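Local coordinates for protein putative hydrolase (Chromobacterium violaceum, PDB 3MCW) that probably acts as a hydrolase, as expected of a member of the isochorismatase family, at residues M20-D25 against P74-P80; L55-D61 against E88-Q94; V118-S124 against G147-F151; N96-I100 against A129-A134. One frame throughout, in Å; residues are numbered along the deposited sequence.

Contact 1: M20-D25 against P74-P80; sequences MQQAVD and PGHAFKP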
loop_
_atom_site.group_PDB
_atom_site.type_symbol
_atom_site.label_atom_id
_atom_site.label_comp_id
_atom_site.label_asym_id
_atom_site.label_seq_id
_atom_site.Cartn_x
_atom_site.Cartn_y
_atom_site.Cartn_z
HETATM N N MSE A 20 7.157 -2.218 16.445
HETATM C CA MSE A 20 7.144 -3.351 17.380
HETATM C C MSE A 20 7.061 -2.826 18.809
HETATM O O MSE A 20 8.004 -2.919 19.579
HETATM C CB MSE A 20 8.344 -4.250 17.145
HETATM C CG MSE A 20 8.209 -5.023 15.856
HETATM SE SE MSE A 20 6.831 -6.399 15.916
HETATM C CE MSE A 20 8.145 -7.630 16.822
ATOM N N GLN A 21 5.897 -2.287 19.120
ATOM C CA GLN A 21 5.569 -1.596 20.351
ATOM C C GLN A 21 4.535 -2.405 21.125
ATOM O O GLN A 21 3.789 -3.220 20.576
ATOM C CB GLN A 21 5.092 -0.179 20.065
ATOM C CG GLN A 21 6.191 0.728 19.538
ATOM C CD GLN A 21 5.644 1.885 18.737
ATOM O OE1 GLN A 21 5.536 1.789 17.510
ATOM N NE2 GLN A 21 5.274 2.979 19.423
ATOM N N GLN A 22 4.512 -2.187 22.436
ATOM C CA GLN A 22 3.672 -2.988 23.317
ATOM C C GLN A 22 2.179 -2.804 23.036
ATOM O O GLN A 22 1.388 -3.687 23.353
ATOM C CB GLN A 22 4.014 -2.719 24.771
ATOM C CG GLN A 22 5.453 -3.171 25.098
ATOM C CD GLN A 22 5.925 -2.792 26.471
ATOM O OE1 GLN A 22 5.154 -2.769 27.389
ATOM N NE2 GLN A 22 7.204 -2.459 26.596
ATOM N N ALA A 23 1.810 -1.714 22.375
ATOM C CA ALA A 23 0.442 -1.446 21.932
ATOM C C ALA A 23 -0.197 -2.624 21.260
ATOM O O ALA A 23 -1.397 -2.870 21.449
ATOM C CB ALA A 23 0.426 -0.262 20.952
ATOM N N VAL A 24 0.568 -3.335 20.432
ATOM C CA VAL A 24 -0.016 -4.366 19.609
ATOM C C VAL A 24 -0.389 -5.607 20.375
ATOM O O VAL A 24 -1.036 -6.475 19.802
ATOM C CB VAL A 24 0.833 -4.701 18.398
ATOM C CG1 VAL A 24 1.144 -3.447 17.542
ATOM C CG2 VAL A 24 2.089 -5.371 18.784
ATOM N N ASP A 25 0.014 -5.676 21.645
ATOM C CA ASP A 25 -0.414 -6.748 22.540
ATOM C C ASP A 25 -1.797 -6.532 23.099
ATOM O O ASP A 25 -2.370 -7.439 23.703
ATOM C CB ASP A 25 0.590 -6.921 23.688
ATOM C CG ASP A 25 1.971 -7.261 23.214
ATOM O OD1 ASP A 25 2.103 -7.891 22.153
ATOM O OD2 ASP A 25 2.939 -6.892 23.908
ATOM N N PRO A 74 2.261 2.916 28.500
ATOM C CA PRO A 74 3.085 1.714 28.213
ATOM C C PRO A 74 2.994 1.130 26.797
ATOM O O PRO A 74 3.952 0.554 26.284
ATOM C CB PRO A 74 2.566 0.695 29.219
ATOM C CG PRO A 74 2.119 1.509 30.326
ATOM C CD PRO A 74 1.530 2.762 29.768
ATOM N N GLY A 75 1.845 1.257 26.172
ATOM C CA GLY A 75 1.691 0.721 24.836
ATOM C C GLY A 75 2.644 1.367 23.849
ATOM O O GLY A 75 2.999 0.782 22.838
ATOM N N HIS A 76 3.078 2.590 24.120
ATOM C CA HIS A 76 3.957 3.292 23.206
ATOM C C HIS A 76 5.385 2.753 23.223
ATOM O O HIS A 76 6.116 2.915 22.270
ATOM C CB HIS A 76 3.943 4.799 23.505
ATOM C CG HIS A 76 4.711 5.592 22.507
ATOM N ND1 HIS A 76 5.952 6.122 22.777
ATOM C CD2 HIS A 76 4.458 5.855 21.200
ATOM C CE1 HIS A 76 6.401 6.732 21.695
ATOM N NE2 HIS A 76 5.509 6.593 20.726
ATOM N N ALA A 77 5.794 2.130 24.321
ATOM C CA ALA A 77 7.162 1.614 24.452
ATOM C C ALA A 77 7.434 0.486 23.482
ATOM O O ALA A 77 6.551 -0.298 23.173
ATOM C CB ALA A 77 7.402 1.117 25.885
ATOM N N PHE A 78 8.676 0.381 23.016
ATOM C CA PHE A 78 9.073 -0.791 22.244
ATOM C C PHE A 78 8.926 -2.064 23.070
ATOM O O PHE A 78 9.113 -2.054 24.306
ATOM C CB PHE A 78 10.493 -0.645 21.719
ATOM C CG PHE A 78 10.597 0.271 20.533
ATOM C CD1 PHE A 78 10.209 -0.142 19.280
ATOM C CD2 PHE A 78 11.097 1.564 20.656
ATOM C CE1 PHE A 78 10.311 0.692 18.178
ATOM C CE2 PHE A 78 11.185 2.383 19.555
ATOM C CZ PHE A 78 10.791 1.951 18.320
ATOM N N LYS A 79 8.620 -3.161 22.384
ATOM C CA LYS A 79 8.644 -4.486 22.985
ATOM C C LYS A 79 10.081 -4.772 23.438
ATOM O O LYS A 79 11.051 -4.443 22.738
ATOM C CB LYS A 79 8.192 -5.537 21.958
ATOM C CG LYS A 79 6.720 -5.474 21.667
ATOM C CD LYS A 79 6.391 -6.280 20.391
ATOM C CE LYS A 79 4.964 -6.747 20.410
ATOM N NZ LYS A 79 4.757 -7.938 21.320
ATOM N N PRO A 80 10.238 -5.404 24.603
ATOM C CA PRO A 80 11.571 -5.619 25.131
ATOM C C PRO A 80 12.459 -6.468 24.208
ATOM O O PRO A 80 13.664 -6.212 24.180
ATOM C CB PRO A 80 11.318 -6.318 26.470
ATOM C CG PRO A 80 9.911 -6.778 26.406
ATOM C CD PRO A 80 9.178 -5.922 25.485
#

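Contact 2: L55-D61 against E88-Q94; sequences LIHIRHD and ETVIAKQ. With EDO (1,2-ethanediol), chain L.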
loop_
_atom_site.group_PDB
_atom_site.type_symbol
_atom_site.label_atom_id
_atom_site.label_comp_id
_atom_site.label_asym_id
_atom_site.label_seq_id
_atom_site.Cartn_x
_atom_site.Cartn_y
_atom_site.Cartn_z
ATOM N N LEU A 55 20.838 -0.220 10.623
ATOM C CA LEU A 55 19.539 -0.577 11.147
ATOM C C LEU A 55 18.786 0.660 11.566
ATOM O O LEU A 55 19.368 1.650 12.028
ATOM C CB LEU A 55 19.575 -1.688 12.180
ATOM C CG LEU A 55 20.177 -1.291 13.473
ATOM C CD1 LEU A 55 19.082 -0.908 14.326
ATOM C CD2 LEU A 55 20.922 -2.485 14.095
ATOM N N ILE A 56 17.478 0.631 11.362
ATOM C CA ILE A 56 16.578 1.730 11.764
ATOM C C ILE A 56 15.341 1.104 12.411
ATOM O O ILE A 56 14.692 0.219 11.820
ATOM C CB ILE A 56 16.158 2.605 10.563
ATOM C CG1 ILE A 56 17.378 3.310 9.951
ATOM C CG2 ILE A 56 15.076 3.585 10.952
ATOM C CD1 ILE A 56 17.061 4.039 8.650
ATOM N N HIS A 57 14.992 1.598 13.590
ATOM C CA HIS A 57 13.728 1.290 14.248
ATOM C C HIS A 57 12.708 2.346 13.846
ATOM O O HIS A 57 12.963 3.535 13.988
ATOM C CB HIS A 57 13.892 1.315 15.756
ATOM C CG HIS A 57 14.953 0.456 16.314
ATOM N ND1 HIS A 57 14.715 -0.855 16.669
ATOM C CD2 HIS A 57 16.256 0.724 16.574
ATOM C CE1 HIS A 57 15.849 -1.335 17.153
ATOM N NE2 HIS A 57 16.808 -0.409 17.098
ATOM N N ILE A 58 11.535 1.920 13.365
ATOM C CA ILE A 58 10.421 2.794 13.113
ATOM C C ILE A 58 9.441 2.667 14.264
ATOM O O ILE A 58 9.060 1.555 14.662
ATOM C CB ILE A 58 9.731 2.438 11.768
ATOM C CG1 ILE A 58 10.687 2.554 10.588
ATOM C CG2 ILE A 58 8.456 3.286 11.575
ATOM C CD1 ILE A 58 11.331 3.924 10.384
ATOM N N ARG A 59 9.027 3.803 14.796
ATOM C CA ARG A 59 8.136 3.905 15.919
ATOM C C ARG A 59 6.867 4.642 15.499
ATOM O O ARG A 59 6.965 5.669 14.829
ATOM C CB ARG A 59 8.806 4.749 17.058
ATOM C CG ARG A 59 8.174 4.622 18.397
ATOM C CD ARG A 59 8.852 5.513 19.401
ATOM N NE ARG A 59 8.595 6.914 19.170
ATOM C CZ ARG A 59 9.272 7.910 19.736
ATOM N NH1 ARG A 59 10.342 7.650 20.480
ATOM N NH2 ARG A 59 8.918 9.156 19.499
ATOM N N HIS A 60 5.705 4.181 15.928
ATOM C CA HIS A 60 4.464 4.864 15.630
ATOM C C HIS A 60 4.038 5.722 16.812
ATOM O O HIS A 60 3.992 5.254 17.955
ATOM C CB HIS A 60 3.348 3.859 15.296
ATOM C CG HIS A 60 2.179 4.524 14.685
ATOM N ND1 HIS A 60 2.186 4.954 13.374
ATOM C CD2 HIS A 60 1.003 4.903 15.222
ATOM C CE1 HIS A 60 1.034 5.545 13.135
ATOM N NE2 HIS A 60 0.303 5.527 14.238
ATOM N N ASP A 61 3.773 6.986 16.514
ATOM C CA ASP A 61 3.324 7.951 17.483
ATOM C C ASP A 61 1.920 8.438 17.114
ATOM O O ASP A 61 1.624 8.715 15.981
ATOM C CB ASP A 61 4.261 9.162 17.501
ATOM C CG ASP A 61 5.648 8.882 18.049
ATOM O OD1 ASP A 61 5.996 7.740 18.358
ATOM O OD2 ASP A 61 6.452 9.844 18.132
ATOM N N GLU A 88 21.374 3.954 18.435
ATOM C CA GLU A 88 20.659 3.389 17.268
ATOM C C GLU A 88 19.625 4.382 16.774
ATOM O O GLU A 88 18.986 5.090 17.549
ATOM C CB GLU A 88 20.004 2.054 17.628
ATOM C CG GLU A 88 21.043 0.979 17.901
ATOM C CD GLU A 88 20.469 -0.372 18.213
ATOM O OE1 GLU A 88 19.267 -0.480 18.568
ATOM O OE2 GLU A 88 21.254 -1.345 18.174
ATOM N N THR A 89 19.456 4.416 15.451
ATOM C CA THR A 89 18.507 5.311 14.815
ATOM C C THR A 89 17.067 4.856 15.039
ATOM O O THR A 89 16.712 3.730 14.727
ATOM C CB THR A 89 18.771 5.440 13.330
ATOM O OG1 THR A 89 20.139 5.824 13.143
ATOM C CG2 THR A 89 17.823 6.396 12.631
ATOM N N VAL A 90 16.269 5.767 15.570
ATOM C CA VAL A 90 14.826 5.584 15.742
ATOM C C VAL A 90 14.146 6.727 15.013
ATOM O O VAL A 90 14.496 7.892 15.248
ATOM C CB VAL A 90 14.420 5.603 17.242
ATOM C CG1 VAL A 90 12.907 5.467 17.391
ATOM C CG2 VAL A 90 15.157 4.525 18.039
ATOM N N ILE A 91 13.220 6.401 14.112
ATOM C CA ILE A 91 12.444 7.367 13.364
ATOM C C ILE A 91 10.991 7.202 13.718
ATOM O O ILE A 91 10.426 6.114 13.581
ATOM C CB ILE A 91 12.642 7.254 11.855
ATOM C CG1 ILE A 91 14.121 7.521 11.500
ATOM C CG2 ILE A 91 11.703 8.146 11.083
ATOM C CD1 ILE A 91 14.465 7.349 10.057
ATOM N N ALA A 92 10.372 8.268 14.209
ATOM C CA ALA A 92 8.982 8.275 14.568
ATOM C C ALA A 92 8.113 8.687 13.381
ATOM O O ALA A 92 8.467 9.602 12.620
ATOM C CB ALA A 92 8.728 9.254 15.744
ATOM N N LYS A 93 6.971 8.051 13.241
ATOM C CA LYS A 93 6.000 8.394 12.197
ATOM C C LYS A 93 4.629 8.554 12.802
ATOM O O LYS A 93 4.345 8.048 13.880
ATOM C CB LYS A 93 5.953 7.295 11.127
ATOM C CG LYS A 93 5.350 5.973 11.577
ATOM C CD LYS A 93 5.443 4.905 10.463
ATOM C CE LYS A 93 4.915 3.535 10.855
ATOM N NZ LYS A 93 3.507 3.539 11.147
ATOM N N GLN A 94 3.737 9.237 12.080
ATOM C CA GLN A 94 2.362 9.445 12.533
ATOM C C GLN A 94 1.349 8.870 11.569
ATOM O O GLN A 94 0.178 8.927 11.866
ATOM C CB GLN A 94 2.068 10.915 12.751
ATOM C CG GLN A 94 2.807 11.474 13.924
ATOM C CD GLN A 94 2.320 12.855 14.297
ATOM O OE1 GLN A 94 1.108 13.135 14.380
ATOM N NE2 GLN A 94 3.256 13.728 14.530
HETATM C C1 EDO L . 21.531 3.666 10.178
HETATM O O1 EDO L . 20.441 3.824 11.047
HETATM C C2 EDO L . 22.711 3.294 11.043
HETATM O O2 EDO L . 22.579 1.931 11.480
HETATM O O HOH W 1 20.915 2.373 14.163
HETATM O O HOH W 2 -0.730 8.954 14.444
#

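Contact 3: V118-S124 against G147-F151; sequences VAGVSTS and GCFTF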
loop_
_atom_site.group_PDB
_atom_site.type_symbol
_atom_site.label_atom_id
_atom_site.label_comp_id
_atom_site.label_asym_id
_atom_site.label_seq_id
_atom_site.Cartn_x
_atom_site.Cartn_y
_atom_site.Cartn_z
ATOM N N VAL A 118 12.901 -5.890 5.899
ATOM C CA VAL A 118 11.796 -5.325 6.652
ATOM C C VAL A 118 11.097 -6.387 7.477
ATOM O O VAL A 118 10.828 -7.501 6.999
ATOM C CB VAL A 118 10.754 -4.647 5.708
ATOM C CG1 VAL A 118 9.597 -4.110 6.444
ATOM C CG2 VAL A 118 11.455 -3.534 4.874
ATOM N N ALA A 119 10.744 -6.014 8.704
ATOM C CA ALA A 119 9.903 -6.873 9.566
ATOM C C ALA A 119 9.141 -5.970 10.490
ATOM O O ALA A 119 9.511 -4.833 10.701
ATOM C CB ALA A 119 10.751 -7.874 10.346
ATOM N N GLY A 120 8.054 -6.466 11.056
ATOM C CA GLY A 120 7.314 -5.748 12.071
ATOM C C GLY A 120 5.820 -5.983 11.978
ATOM O O GLY A 120 5.366 -7.047 11.531
ATOM N N VAL A 121 5.060 -4.998 12.425
ATOM C CA VAL A 121 3.633 -5.192 12.617
ATOM C C VAL A 121 2.889 -3.929 12.180
ATOM O O VAL A 121 3.380 -2.796 12.401
ATOM C CB VAL A 121 3.344 -5.551 14.097
ATOM C CG1 VAL A 121 3.840 -4.420 15.035
ATOM C CG2 VAL A 121 1.872 -5.881 14.339
ATOM N N SER A 122 1.705 -4.040 11.566
ATOM C CA SER A 122 1.090 -5.281 11.101
ATOM C C SER A 122 1.412 -5.523 9.639
ATOM O O SER A 122 1.588 -4.589 8.837
ATOM C CB SER A 122 -0.400 -5.273 11.283
ATOM O OG SER A 122 -1.026 -4.583 10.253
ATOM N N THR A 123 1.426 -6.793 9.266
ATOM C CA THR A 123 1.769 -7.165 7.888
ATOM C C THR A 123 0.968 -6.357 6.888
ATOM O O THR A 123 1.509 -5.892 5.882
ATOM C CB THR A 123 1.486 -8.654 7.645
ATOM O OG1 THR A 123 2.016 -9.403 8.738
ATOM C CG2 THR A 123 2.095 -9.117 6.323
ATOM N N SER A 124 -0.340 -6.243 7.129
ATOM C CA SER A 124 -1.286 -5.726 6.176
ATOM C C SER A 124 -1.559 -4.228 6.312
ATOM O O SER A 124 -2.230 -3.667 5.463
ATOM C CB SER A 124 -2.586 -6.514 6.335
ATOM O OG SER A 124 -2.983 -6.535 7.704
ATOM N N GLY A 147 8.966 -12.671 10.651
ATOM C CA GLY A 147 9.104 -11.599 11.612
ATOM C C GLY A 147 8.000 -10.583 11.553
ATOM O O GLY A 147 8.090 -9.516 12.156
ATOM N N CYS A 148 6.927 -10.872 10.830
ATOM C CA CYS A 148 5.777 -10.003 10.736
ATOM C C CYS A 148 4.558 -10.712 11.299
ATOM O O CYS A 148 4.472 -11.951 11.269
ATOM C CB CYS A 148 5.464 -9.635 9.276
ATOM S SG CYS A 148 6.770 -8.696 8.459
ATOM N N PHE A 149 3.586 -9.956 11.772
ATOM C CA PHE A 149 2.303 -10.535 12.129
ATOM C C PHE A 149 1.203 -9.510 11.886
ATOM O O PHE A 149 1.473 -8.301 11.752
ATOM C CB PHE A 149 2.285 -11.077 13.582
ATOM C CG PHE A 149 2.309 -10.081 14.693
ATOM C CD1 PHE A 149 3.505 -9.650 15.219
ATOM C CD2 PHE A 149 1.142 -9.678 15.287
ATOM C CE1 PHE A 149 3.536 -8.835 16.317
ATOM C CE2 PHE A 149 1.148 -8.857 16.386
ATOM C CZ PHE A 149 2.345 -8.448 16.905
ATOM N N THR A 150 -0.030 -10.005 11.853
ATOM C CA THR A 150 -1.198 -9.185 11.691
ATOM C C THR A 150 -2.353 -9.799 12.488
ATOM O O THR A 150 -2.118 -10.689 13.313
ATOM C CB THR A 150 -1.508 -8.934 10.201
ATOM O OG1 THR A 150 -2.460 -7.874 10.109
ATOM C CG2 THR A 150 -1.961 -10.217 9.487
ATOM N N PHE A 151 -3.554 -9.284 12.243
ATOM C CA PHE A 151 -4.726 -9.558 13.052
ATOM C C PHE A 151 -5.860 -10.050 12.176
ATOM O O PHE A 151 -5.968 -9.744 10.984
ATOM C CB PHE A 151 -5.165 -8.313 13.817
ATOM C CG PHE A 151 -4.080 -7.746 14.665
ATOM C CD1 PHE A 151 -3.788 -8.288 15.919
ATOM C CD2 PHE A 151 -3.275 -6.723 14.205
ATOM C CE1 PHE A 151 -2.763 -7.828 16.670
ATOM C CE2 PHE A 151 -2.245 -6.232 15.000
ATOM C CZ PHE A 151 -2.003 -6.798 16.236
#

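Contact 4: N96-I100 against A129-A134; sequences NSAFI and ATVRMA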
loop_
_atom_site.group_PDB
_atom_site.type_symbol
_atom_site.label_atom_id
_atom_site.label_comp_id
_atom_site.label_asym_id
_atom_site.label_seq_id
_atom_site.Cartn_x
_atom_site.Cartn_y
_atom_site.Cartn_z
ATOM N N ASN A 96 0.734 5.529 8.364
ATOM C CA ASN A 96 1.107 4.132 8.192
ATOM C C ASN A 96 2.462 3.934 7.551
ATOM O O ASN A 96 3.255 3.109 7.985
ATOM C CB ASN A 96 0.026 3.398 7.417
ATOM C CG ASN A 96 -1.313 3.574 8.071
ATOM O OD1 ASN A 96 -2.128 4.386 7.660
ATOM N ND2 ASN A 96 -1.508 2.873 9.174
ATOM N N SER A 97 2.723 4.639 6.455
ATOM C CA SER A 97 4.001 4.503 5.781
ATOM C C SER A 97 5.125 5.190 6.535
ATOM O O SER A 97 5.047 6.361 6.830
ATOM C CB SER A 97 3.927 5.089 4.374
ATOM O OG SER A 97 5.259 5.034 3.839
ATOM N N ALA A 98 6.222 4.457 6.719
ATOM C CA ALA A 98 7.424 4.994 7.400
ATOM C C ALA A 98 8.112 6.109 6.608
ATOM O O ALA A 98 8.982 6.761 7.164
ATOM C CB ALA A 98 8.412 3.874 7.679
ATOM N N PHE A 99 7.737 6.307 5.332
ATOM C CA PHE A 99 8.334 7.361 4.536
ATOM C C PHE A 99 7.665 8.733 4.706
ATOM O O PHE A 99 8.287 9.776 4.469
ATOM C CB PHE A 99 8.314 6.995 3.052
ATOM C CG PHE A 99 9.194 5.829 2.723
ATOM C CD1 PHE A 99 10.560 5.994 2.474
ATOM C CD2 PHE A 99 8.690 4.545 2.685
ATOM C CE1 PHE A 99 11.386 4.947 2.193
ATOM C CE2 PHE A 99 9.508 3.488 2.411
ATOM C CZ PHE A 99 10.868 3.678 2.157
ATOM N N ILE A 100 6.415 8.753 5.075
ATOM C CA ILE A 100 5.621 9.972 4.986
ATOM C C ILE A 100 5.802 10.803 6.228
ATOM O O ILE A 100 5.565 10.368 7.349
ATOM C CB ILE A 100 4.162 9.680 4.641
ATOM C CG1 ILE A 100 4.112 9.172 3.173
ATOM C CG2 ILE A 100 3.323 10.965 4.815
ATOM C CD1 ILE A 100 2.770 8.723 2.672
ATOM N N ALA A 129 2.017 -0.793 3.920
ATOM C CA ALA A 129 2.075 0.589 3.406
ATOM C C ALA A 129 3.515 1.000 3.137
ATOM O O ALA A 129 3.851 1.614 2.115
ATOM C CB ALA A 129 1.440 1.556 4.405
ATOM N N THR A 130 4.407 0.640 4.068
ATOM C CA THR A 130 5.810 0.976 3.954
ATOM C C THR A 130 6.475 0.239 2.808
ATOM O O THR A 130 7.252 0.825 2.050
ATOM C CB THR A 130 6.516 0.726 5.296
ATOM O OG1 THR A 130 5.952 1.542 6.324
ATOM C CG2 THR A 130 7.984 1.033 5.214
ATOM N N VAL A 131 6.209 -1.060 2.687
ATOM C CA VAL A 131 6.827 -1.858 1.644
ATOM C C VAL A 131 6.348 -1.459 0.254
ATOM O O VAL A 131 7.134 -1.397 -0.679
ATOM C CB VAL A 131 6.641 -3.377 1.899
ATOM C CG1 VAL A 131 7.138 -4.191 0.740
ATOM C CG2 VAL A 131 7.347 -3.777 3.183
ATOM N N ARG A 132 5.048 -1.199 0.094
ATOM C CA ARG A 132 4.555 -0.786 -1.226
ATOM C C ARG A 132 5.274 0.489 -1.651
ATOM O O ARG A 132 5.703 0.592 -2.809
ATOM C CB ARG A 132 3.048 -0.605 -1.261
ATOM C CG ARG A 132 2.253 -1.889 -1.241
ATOM C CD ARG A 132 0.768 -1.632 -1.449
ATOM N NE ARG A 132 -0.083 -2.814 -1.385
ATOM C CZ ARG A 132 -0.951 -3.180 -2.330
ATOM N NH1 ARG A 132 -1.048 -2.574 -3.488
ATOM N NH2 ARG A 132 -1.816 -4.142 -2.044
HETATM N N MSE A 133 5.373 1.463 -0.754
HETATM C CA MSE A 133 6.107 2.693 -1.110
HETATM C C MSE A 133 7.568 2.435 -1.355
HETATM O O MSE A 133 8.130 2.950 -2.325
HETATM C CB MSE A 133 5.949 3.798 -0.068
HETATM C CG MSE A 133 4.663 4.463 -0.155
HETATM SE SE MSE A 133 4.556 6.122 0.876
HETATM C CE MSE A 133 6.011 7.134 0.067
ATOM N N ALA A 134 8.214 1.645 -0.498
ATOM C CA ALA A 134 9.635 1.360 -0.706
ATOM C C ALA A 134 9.909 0.773 -2.079
ATOM O O ALA A 134 10.844 1.190 -2.769
ATOM C CB ALA A 134 10.161 0.434 0.389
#

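Contact 1: M20-D25 against P74-P80
Gln-21 and Phe-78 meet as a single backbone bridge, and on one side of it Lys-79 N binds Met-20 O at 2.9 Å, while on the other Gln-22 N reaches Ala-77 O and Ala-23 N reaches Gly-75 O as the chain 22-25 turns into a 3-10 segment. Gly-75, lacking a side chain, lets the two backbones approach to 3.8 Å between its CA and that of Ala-23.

The glutamines suit this place because each can reach a loop carbonyl with an amide N-H. Gln-21 NE2 donates to His-76 O (3.0 Å), its amide standing nearly upright to the imidazole (83°), and OE1 accepts from His-60 N, so both ends are used. Gln-22, its chain extended beyond CG, carries NE2 to Phe-78 O at 3.0 Å, arriving well above the carbonyl plane although the oxygen lies in the plane of the amide. Lys-79 runs its methylenes past Met-20 O and brings CE to 3.6 Å from Val-24 CG2. A bend at its last torsion (chi4 -77°) then turns NZ to the syn lone pair of Asp-25 OD1, 2.8 Å away. Glu-38 is a second acidic partner of this ammonium, so two carboxylates probably share its charge.

These are two loops following the parallel strands 14-18 and 55-60. In the conformers described, Met-20, a selenomethionine, and Val-24 press on Val-121 and Phe-149 of strands 115-121 and 140-149, Glu-38 comes from helix 37-51, and Phe-78 and His-76 pack on Arg-59 of strand 55-60.

Contact 2: L55-D61 against E88-Q94
Lys-93 starts with CG set between its own backbone N and carbonyl carbon (chi1 69°) and kinks at its end (chi4 64°), which puts NZ 3.0 Å from His-60 ND1, at the ring edge and tilted 27° from its plane. The stem of the lysine crosses Ile-58 at about a right angle. Parallel strands 55-60 and 89-93 are bonded alternately from His-57 N to Thr-89 O as far as Asp-61 N to Lys-93 O. Beta-branched Ile-56, Ile-58 and Ile-91 suit a strand and share a face covered in part by helix 104-111, with Ile-56 CG2 3.9 Å from Ile-91 CD1. On the other face, Arg-59 grips Asp-61 side-on, NE to OD1 and NH2 to OD2; His-76 NE2 also bonds OD1, and Ala-92 CB touches both groups, 3.4 Å from Asp-61 OD2. His-57 NE2 donates in its ring plane to Glu-88 OE1 (2.9 Å), from above the carboxylate plane; Arg-49 holds OE2.

Lys-93 NZ also forms a salt bridge with Asp-19 and a hydrogen bond with Ser-126 OG. Asp-19 and Lys-93 probably match the family's catalytic aspartate and lysine, while Ser-126 probably stands where many relatives have the nucleophilic cysteine, so the same activity cannot be assumed.

Contact 3: V118-S124 against G147-F151
Val-121 CG2 is the main bump, pressing into the face of the Phe-149 ring 3.7 Å from its centroid, a CH-pi contact in the conformer described here. The methyl stands anti to the backbone N (chi1 59° for the other branch). The edge of the hollow is continued by Phe-151, whose CE2 comes within 4.2 Å of the same methyl. Two glycines serve different ends. At Gly-147 a CB would come up against Ala-119 CB, which instead settles 3.6 Å from Gly-147 O. At Gly-120 the reason lies in the backbone, since at its angles (phi 145°) a CB would jam against the preceding carbonyl O. Cys-148 lies over Gly-120, SG 3.7 Å from its N and CB 3.4 Å from its O.

These strand ends belong to a beta-alpha-beta crossover, strand 115-121, helix 123-136 and strand 140-149, and the pairing here is loose, with weak bonds at Gly-120. A cis peptide precedes Ser-122, the N-cap of the helix, probably beside the active site as in the family. Beyond it Thr-123 N binds Phe-149 O at 2.9 Å, from well above the carbonyl plane, and Thr-123 OG1 is bonded to His-167. Ser-124 OG and Thr-150 OG1 share a hydrogen bond of 2.8 Å, and Val-166 packs against both side chains.

Contact 4: N96-I100 against A129-A134
Thr-130 OG1 faces the loop 96-100 and accepts from Ala-98 N at 3.0 Å, nearly straight (160°), while its own bond goes back to Ser-126 O one helical turn earlier. CG2, the neighbouring branch, touches Ala-98 CB (3.8 Å) and the Phe-99 ring. A threonine suits this place, one branch serving the backbone and the other apolar packing.

Phe-99 lies against the helix with its ring edge toward the backbone: CE2 is 3.5 Å from Thr-130 O, nearly in the ring plane, and 3.7 Å from Ala-134 CB, whose small methyl lets the ring come so near. Phe-99 and Met-133, a selenomethionine, slide past each other in opposite directions. In the conformer described here the bend at its last torsion (chi3 58°) folds CE back to 3.8 Å from Phe-99 CB. SE meets Ile-100 CD1 at 3.6 Å, the two chains crossing at about a right angle. Ser-97 OG comes near the same selenium and accepts from Phe-99 N, an ST turn inside the type I turn 97-100, which probably holds the loop's shape.

The loop runs between strand 89-93 and helix 104-111, whose Leu-104 and Leu-108 pack on Phe-99, while Val-141 of strand 140-149 supports Ala-134. Asn-96 bonds Glu-177 and Asn-136 of the second subunit, and Met-133 touches its counterpart there, so loop and helix both lie at the dimer interface.

The four contacts form a connected set around the parallel sheet of the isochorismatase fold. Along the chain, contacts 1 and 2 interlock, as do 3 and 4, and the first pair closes before the second opens. Contact 1 touches contact 2 through His-76 and Asp-61, and touches contact 3 where Val-24 packs on Phe-149, with centres 13 and 14 Å apart. Contact 4 meets contact 2 through Ala-98 and Lys-93 and contact 3 through helix 123-136, yet lies about 20 Å from contact 1, measured between centres. Together they join the sheet's strands, their trailing loops and the dimer face around a probable active-site region.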